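Local coordinates for protein putative phosphatase/phosphodiesterase MPN_349 (PDB 1T71) that probably acts as a metal-dependent phosphatase or phosphodiesterase of the YmdB-like family, with two iron ions bound in its presumed catalytic centre, at residues Leu10-Gly15 / Ile39-Asn44; His183-Ser188 / Val204-Pro209. One frame throughout, in Å; residues are numbered along the deposited sequence.

Contact 1 (Leu10-Gly15 / Ile39-Asn44); sequences LGDVYG and IVNAEN. With FE (Fe (III) ion), chain B; FE (Fe (III) ion), chain C.
E43 OE1 bridges two iron ions, 2.2 Å from the chain B iron and 2.2 Å from the chain C iron, and at the first of these it meets D12 across the contact. The OD2 of D12 binds the same chain B iron at 2.2 Å and is also hydrogen-bonded to H158. E43 OE2 accepts from the backbone N of H72. The E43 chain starts with CG wedged between backbone N and carbonyl carbon (chi1 84°) and bends again at CG, bringing the carboxylate round to the metals. N44 also reaches the chain B iron, its ND2 modelled 2.1 Å from the metal; this assignment of the amide is doubtful, since an amide normally binds iron through its oxygen. N44 CB lies against Y14, 3.5 Å from CD2 of the obliquely set ring.

The carboxylate of D12 is stacked on the amide of N41, their planes 8° apart. That amide is held at both ends: ND2 donates to D156, and OD1 receives E43 N at 3.1 Å, closing an Asx turn that starts the metal-binding loop. These loops lie at the carboxyl ends of neighbouring parallel strands, 6-10 and 37-41, joined by helices in a beta-alpha-beta crossover, as in calcineurin-like metallophosphatases. The parallel pairing is carried by L10, whose N donates to I39 O at 2.9 Å and whose O accepts from N41 N. V13 N then donates to N41 O and, farther along, G15 N to N44 O. On one sheet face L10 CB and V40 CG1 lie side by side, and V13 CG2 meets V40 CG2.

Contact 2 (His183-Ser188 / Val204-Pro209); sequences HTHVPS and VGMCGP. With FE (Fe (III) ion), chain C.
The imidazole of H185 has M206 over one face: CG sits above the plane, offset toward the rim, and SD lies 4.0 Å from the ring centroid, 36° off the ring normal. In this sulfur-aromatic contact SD comes obliquely over the CD2 side of the ring, 3.4 Å from CD2. The extended first two torsions of M206 (chi1 165°) carry SD there, and the bend at chi3 turns only the terminal CE. H185 belongs to the ligand set of the chain B iron, although in this model CE1 rather than a nitrogen is turned to the metal, so the ring orientation is doubtful. H183 binds the chain C iron through ND1 at 2.2 Å, and its ring meets that of H158 steeply.

No direct hydrogen bond joins the two segments. A water links them, donating to H185 O and accepting from M206 N, each at 2.8 Å. Farther along, P187 N lies 3.5 Å from G205 CA, while P187 CB touches V204 O at 3.3 Å. Segment 183-188 is a metal-binding loop after strand 178-182; segment 204-209 carries the short strand 206-207, parallel to strand 12-13, with C207 packed among strands 6-10 and 241-249 and helix 15-23.

How the contacts relate
Both contacts serve the same two-iron centre, their centres about 9 Å apart, yet they differ in character. Contact 1 is wholly buried and combines parallel strand pairing with acidic and amide groups at the metals. Contact 2 brings histidines instead and relies on thioether and proline packing plus one water; buried H185 and M206 lie toward the metals, H183 is partly exposed, and V186 is at the surface. They join directly through the small parallel sheet: D12 O and C207 N are 2.7 Å apart and Y14 N and C207 O 2.6 Å, both probable hydrogen bonds. E43 and H183 both bind the chain C iron, one from each contact.

Contact 1 (Leu10-Gly15 / Ile39-Asn44)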
loop_
_atom_site.group_PDB
_atom_site.type_symbol
_atom_site.label_atom_id
_atom_site.label_comp_id
_atom_site.label_asym_id
_atom_site.label_seq_id
_atom_site.Cartn_x
_atom_site.Cartn_y
_atom_site.Cartn_z
ATOM N N LEU A 10 -0.753 3.443 -5.449
ATOM C CA LEU A 10 0.104 4.273 -4.603
ATOM C C LEU A 10 0.396 3.589 -3.269
ATOM O O LEU A 10 -0.485 2.950 -2.684
ATOM C CB LEU A 10 -0.558 5.634 -4.347
ATOM C CG LEU A 10 -0.990 6.446 -5.576
ATOM C CD1 LEU A 10 -1.358 7.862 -5.149
ATOM C CD2 LEU A 10 0.129 6.493 -6.594
ATOM N N GLY A 11 1.631 3.739 -2.796
ATOM C CA GLY A 11 2.043 3.121 -1.544
ATOM C C GLY A 11 1.528 3.809 -0.291
ATOM O O GLY A 11 0.932 4.884 -0.356
ATOM N N ASP A 12 1.777 3.177 0.853
ATOM C CA ASP A 12 1.347 3.651 2.166
ATOM C C ASP A 12 1.166 5.151 2.314
ATOM O O ASP A 12 2.140 5.905 2.281
ATOM C CB ASP A 12 2.332 3.177 3.247
ATOM C CG ASP A 12 2.444 1.667 3.318
ATOM O OD1 ASP A 12 2.592 1.029 2.245
ATOM O OD2 ASP A 12 2.398 1.121 4.442
ATOM N N VAL A 13 -0.086 5.572 2.497
ATOM C CA VAL A 13 -0.411 6.984 2.700
ATOM C C VAL A 13 -0.049 7.281 4.151
ATOM O O VAL A 13 -0.538 6.616 5.060
ATOM C CB VAL A 13 -1.914 7.259 2.493
ATOM C CG1 VAL A 13 -2.224 8.705 2.823
ATOM C CG2 VAL A 13 -2.300 6.963 1.060
ATOM N N TYR A 14 0.788 8.284 4.375
ATOM C CA TYR A 14 1.238 8.585 5.730
ATOM C C TYR A 14 1.033 10.039 6.174
ATOM O O TYR A 14 1.718 10.954 5.704
ATOM C CB TYR A 14 2.724 8.199 5.829
ATOM C CG TYR A 14 3.313 8.154 7.225
ATOM C CD1 TYR A 14 3.399 9.307 8.016
ATOM C CD2 TYR A 14 3.814 6.961 7.743
ATOM C CE1 TYR A 14 3.977 9.264 9.294
ATOM C CE2 TYR A 14 4.390 6.906 9.015
ATOM C CZ TYR A 14 4.468 8.058 9.781
ATOM O OH TYR A 14 5.037 7.992 11.027
ATOM N N GLY A 15 0.083 10.235 7.086
ATOM C CA GLY A 15 -0.186 11.555 7.630
ATOM C C GLY A 15 -0.682 12.641 6.695
ATOM O O GLY A 15 -1.097 12.384 5.563
ATOM N N ILE A 39 -5.790 2.887 -6.907
ATOM C CA ILE A 39 -5.800 2.067 -5.704
ATOM C C ILE A 39 -4.670 2.553 -4.802
ATOM O O ILE A 39 -3.583 2.889 -5.287
ATOM C CB ILE A 39 -5.549 0.583 -6.052
ATOM C CG1 ILE A 39 -6.472 0.154 -7.197
ATOM C CG2 ILE A 39 -5.775 -0.297 -4.822
ATOM C CD1 ILE A 39 -6.193 -1.235 -7.724
ATOM N N VAL A 40 -4.917 2.612 -3.499
ATOM C CA VAL A 40 -3.872 3.047 -2.583
ATOM C C VAL A 40 -3.926 2.296 -1.269
ATOM O O VAL A 40 -4.983 1.848 -0.838
ATOM C CB VAL A 40 -3.956 4.567 -2.271
ATOM C CG1 VAL A 40 -4.224 5.346 -3.556
ATOM C CG2 VAL A 40 -5.036 4.846 -1.226
ATOM N N ASN A 41 -2.762 2.127 -0.654
ATOM C CA ASN A 41 -2.679 1.487 0.650
ATOM C C ASN A 41 -2.724 2.712 1.565
ATOM O O ASN A 41 -1.899 3.616 1.427
ATOM C CB ASN A 41 -1.349 0.745 0.808
ATOM C CG ASN A 41 -1.213 0.085 2.162
ATOM O OD1 ASN A 41 -1.332 0.741 3.194
ATOM N ND2 ASN A 41 -0.965 -1.225 2.166
ATOM N N ALA A 42 -3.690 2.752 2.478
ATOM C CA ALA A 42 -3.855 3.900 3.372
ATOM C C ALA A 42 -3.657 3.579 4.846
ATOM O O ALA A 42 -4.157 4.292 5.718
ATOM C CB ALA A 42 -5.248 4.506 3.161
ATOM N N GLU A 43 -2.895 2.530 5.127
ATOM C CA GLU A 43 -2.678 2.097 6.503
ATOM C C GLU A 43 -2.051 3.087 7.488
ATOM O O GLU A 43 -2.129 2.867 8.695
ATOM C CB GLU A 43 -1.859 0.804 6.523
ATOM C CG GLU A 43 -0.366 1.017 6.438
ATOM C CD GLU A 43 0.388 0.113 7.386
ATOM O OE1 GLU A 43 1.609 0.302 7.520
ATOM O OE2 GLU A 43 -0.239 -0.783 7.999
ATOM N N ASN A 44 -1.419 4.153 6.994
ATOM C CA ASN A 44 -0.788 5.150 7.871
ATOM C C ASN A 44 -1.425 6.536 7.737
ATOM O O ASN A 44 -0.881 7.525 8.223
ATOM C CB ASN A 44 0.702 5.278 7.536
ATOM C CG ASN A 44 1.494 4.024 7.873
ATOM O OD1 ASN A 44 1.755 3.737 9.041
ATOM N ND2 ASN A 44 1.873 3.273 6.853
HETATM FE FE FE B . 3.064 1.556 6.498
HETATM FE FE FE C . 3.067 -1.366 7.728
#

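Contact 2 (His183-Ser188 / Val204-Pro209)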
loop_
_atom_site.group_PDB
_atom_site.type_symbol
_atom_site.label_atom_id
_atom_site.label_comp_id
_atom_site.label_asym_id
_atom_site.label_seq_id
_atom_site.Cartn_x
_atom_site.Cartn_y
_atom_site.Cartn_z
ATOM N N HIS A 183 4.839 -1.720 3.013
ATOM C CA HIS A 183 5.224 -1.755 4.434
ATOM C C HIS A 183 6.600 -1.196 4.808
ATOM O O HIS A 183 6.753 -0.680 5.912
ATOM C CB HIS A 183 5.080 -3.176 5.017
ATOM C CG HIS A 183 5.492 -3.297 6.455
ATOM N ND1 HIS A 183 4.759 -2.761 7.494
ATOM C CD2 HIS A 183 6.569 -3.891 7.026
ATOM C CE1 HIS A 183 5.365 -3.015 8.641
ATOM N NE2 HIS A 183 6.467 -3.698 8.385
ATOM N N THR A 184 7.595 -1.270 3.918
ATOM C CA THR A 184 8.912 -0.714 4.334
ATOM C C THR A 184 9.072 0.798 4.110
ATOM O O THR A 184 10.045 1.393 4.576
ATOM C CB THR A 184 10.080 -1.476 3.622
ATOM O OG1 THR A 184 10.048 -1.225 2.213
ATOM C CG2 THR A 184 9.957 -2.985 3.871
ATOM N N HIS A 185 8.127 1.417 3.406
ATOM C CA HIS A 185 8.161 2.867 3.165
ATOM C C HIS A 185 9.315 3.382 2.305
ATOM O O HIS A 185 9.638 4.572 2.343
ATOM C CB HIS A 185 8.199 3.625 4.494
ATOM C CG HIS A 185 6.931 3.550 5.283
ATOM N ND1 HIS A 185 5.918 2.661 4.991
ATOM C CD2 HIS A 185 6.518 4.243 6.372
ATOM C CE1 HIS A 185 4.939 2.815 5.861
ATOM N NE2 HIS A 185 5.277 3.766 6.711
ATOM N N VAL A 186 9.947 2.491 1.554
ATOM C CA VAL A 186 11.051 2.865 0.681
ATOM C C VAL A 186 10.835 2.117 -0.622
ATOM O O VAL A 186 10.803 0.889 -0.641
ATOM C CB VAL A 186 12.420 2.456 1.282
ATOM C CG1 VAL A 186 13.528 2.638 0.246
ATOM C CG2 VAL A 186 12.712 3.300 2.533
ATOM N N PRO A 187 10.671 2.845 -1.733
ATOM C CA PRO A 187 10.458 2.153 -3.004
ATOM C C PRO A 187 11.702 1.388 -3.455
ATOM O O PRO A 187 12.826 1.819 -3.204
ATOM C CB PRO A 187 10.097 3.289 -3.955
ATOM C CG PRO A 187 10.962 4.409 -3.456
ATOM C CD PRO A 187 10.850 4.294 -1.935
ATOM N N SER A 188 11.496 0.241 -4.093
ATOM C CA SER A 188 12.614 -0.550 -4.596
ATOM C C SER A 188 12.685 -0.262 -6.093
ATOM O O SER A 188 11.691 0.158 -6.685
ATOM C CB SER A 188 12.383 -2.046 -4.348
ATOM O OG SER A 188 11.150 -2.481 -4.897
ATOM N N VAL A 204 6.458 -0.756 -3.111
ATOM C CA VAL A 204 5.996 0.422 -3.835
ATOM C C VAL A 204 6.530 1.712 -3.216
ATOM O O VAL A 204 6.804 2.691 -3.910
ATOM C CB VAL A 204 4.455 0.495 -3.846
ATOM C CG1 VAL A 204 3.993 1.781 -4.540
ATOM C CG2 VAL A 204 3.886 -0.727 -4.542
ATOM N N GLY A 205 6.690 1.713 -1.904
ATOM C CA GLY A 205 7.165 2.916 -1.244
ATOM C C GLY A 205 6.037 3.568 -0.468
ATOM O O GLY A 205 4.964 2.986 -0.309
ATOM N N MET A 206 6.271 4.792 -0.017
ATOM C CA MET A 206 5.301 5.525 0.786
ATOM C C MET A 206 4.876 6.873 0.197
ATOM O O MET A 206 5.608 7.492 -0.582
ATOM C CB MET A 206 5.907 5.747 2.183
ATOM C CG MET A 206 5.225 6.786 3.059
ATOM S SD MET A 206 6.159 7.160 4.586
ATOM C CE MET A 206 7.572 8.003 3.908
ATOM N N CYS A 207 3.672 7.303 0.556
ATOM C CA CYS A 207 3.161 8.608 0.154
ATOM C C CYS A 207 3.011 9.332 1.496
ATOM O O CYS A 207 2.032 9.131 2.212
ATOM C CB CYS A 207 1.804 8.486 -0.546
ATOM S SG CYS A 207 1.854 7.709 -2.192
ATOM N N GLY A 208 4.011 10.133 1.851
ATOM C CA GLY A 208 3.978 10.850 3.115
ATOM C C GLY A 208 5.156 11.794 3.273
ATOM O O GLY A 208 5.631 12.340 2.278
ATOM N N PRO A 209 5.649 12.017 4.504
ATOM C CA PRO A 209 6.786 12.914 4.733
ATOM C C PRO A 209 7.961 12.557 3.828
ATOM O O PRO A 209 8.158 11.384 3.495
ATOM C CB PRO A 209 7.100 12.699 6.212
ATOM C CG PRO A 209 5.747 12.414 6.790
ATOM C CD PRO A 209 5.169 11.453 5.778
HETATM FE FE FE C . 3.067 -1.366 7.728
HETATM O O HOH W 1 8.785 6.072 0.152
#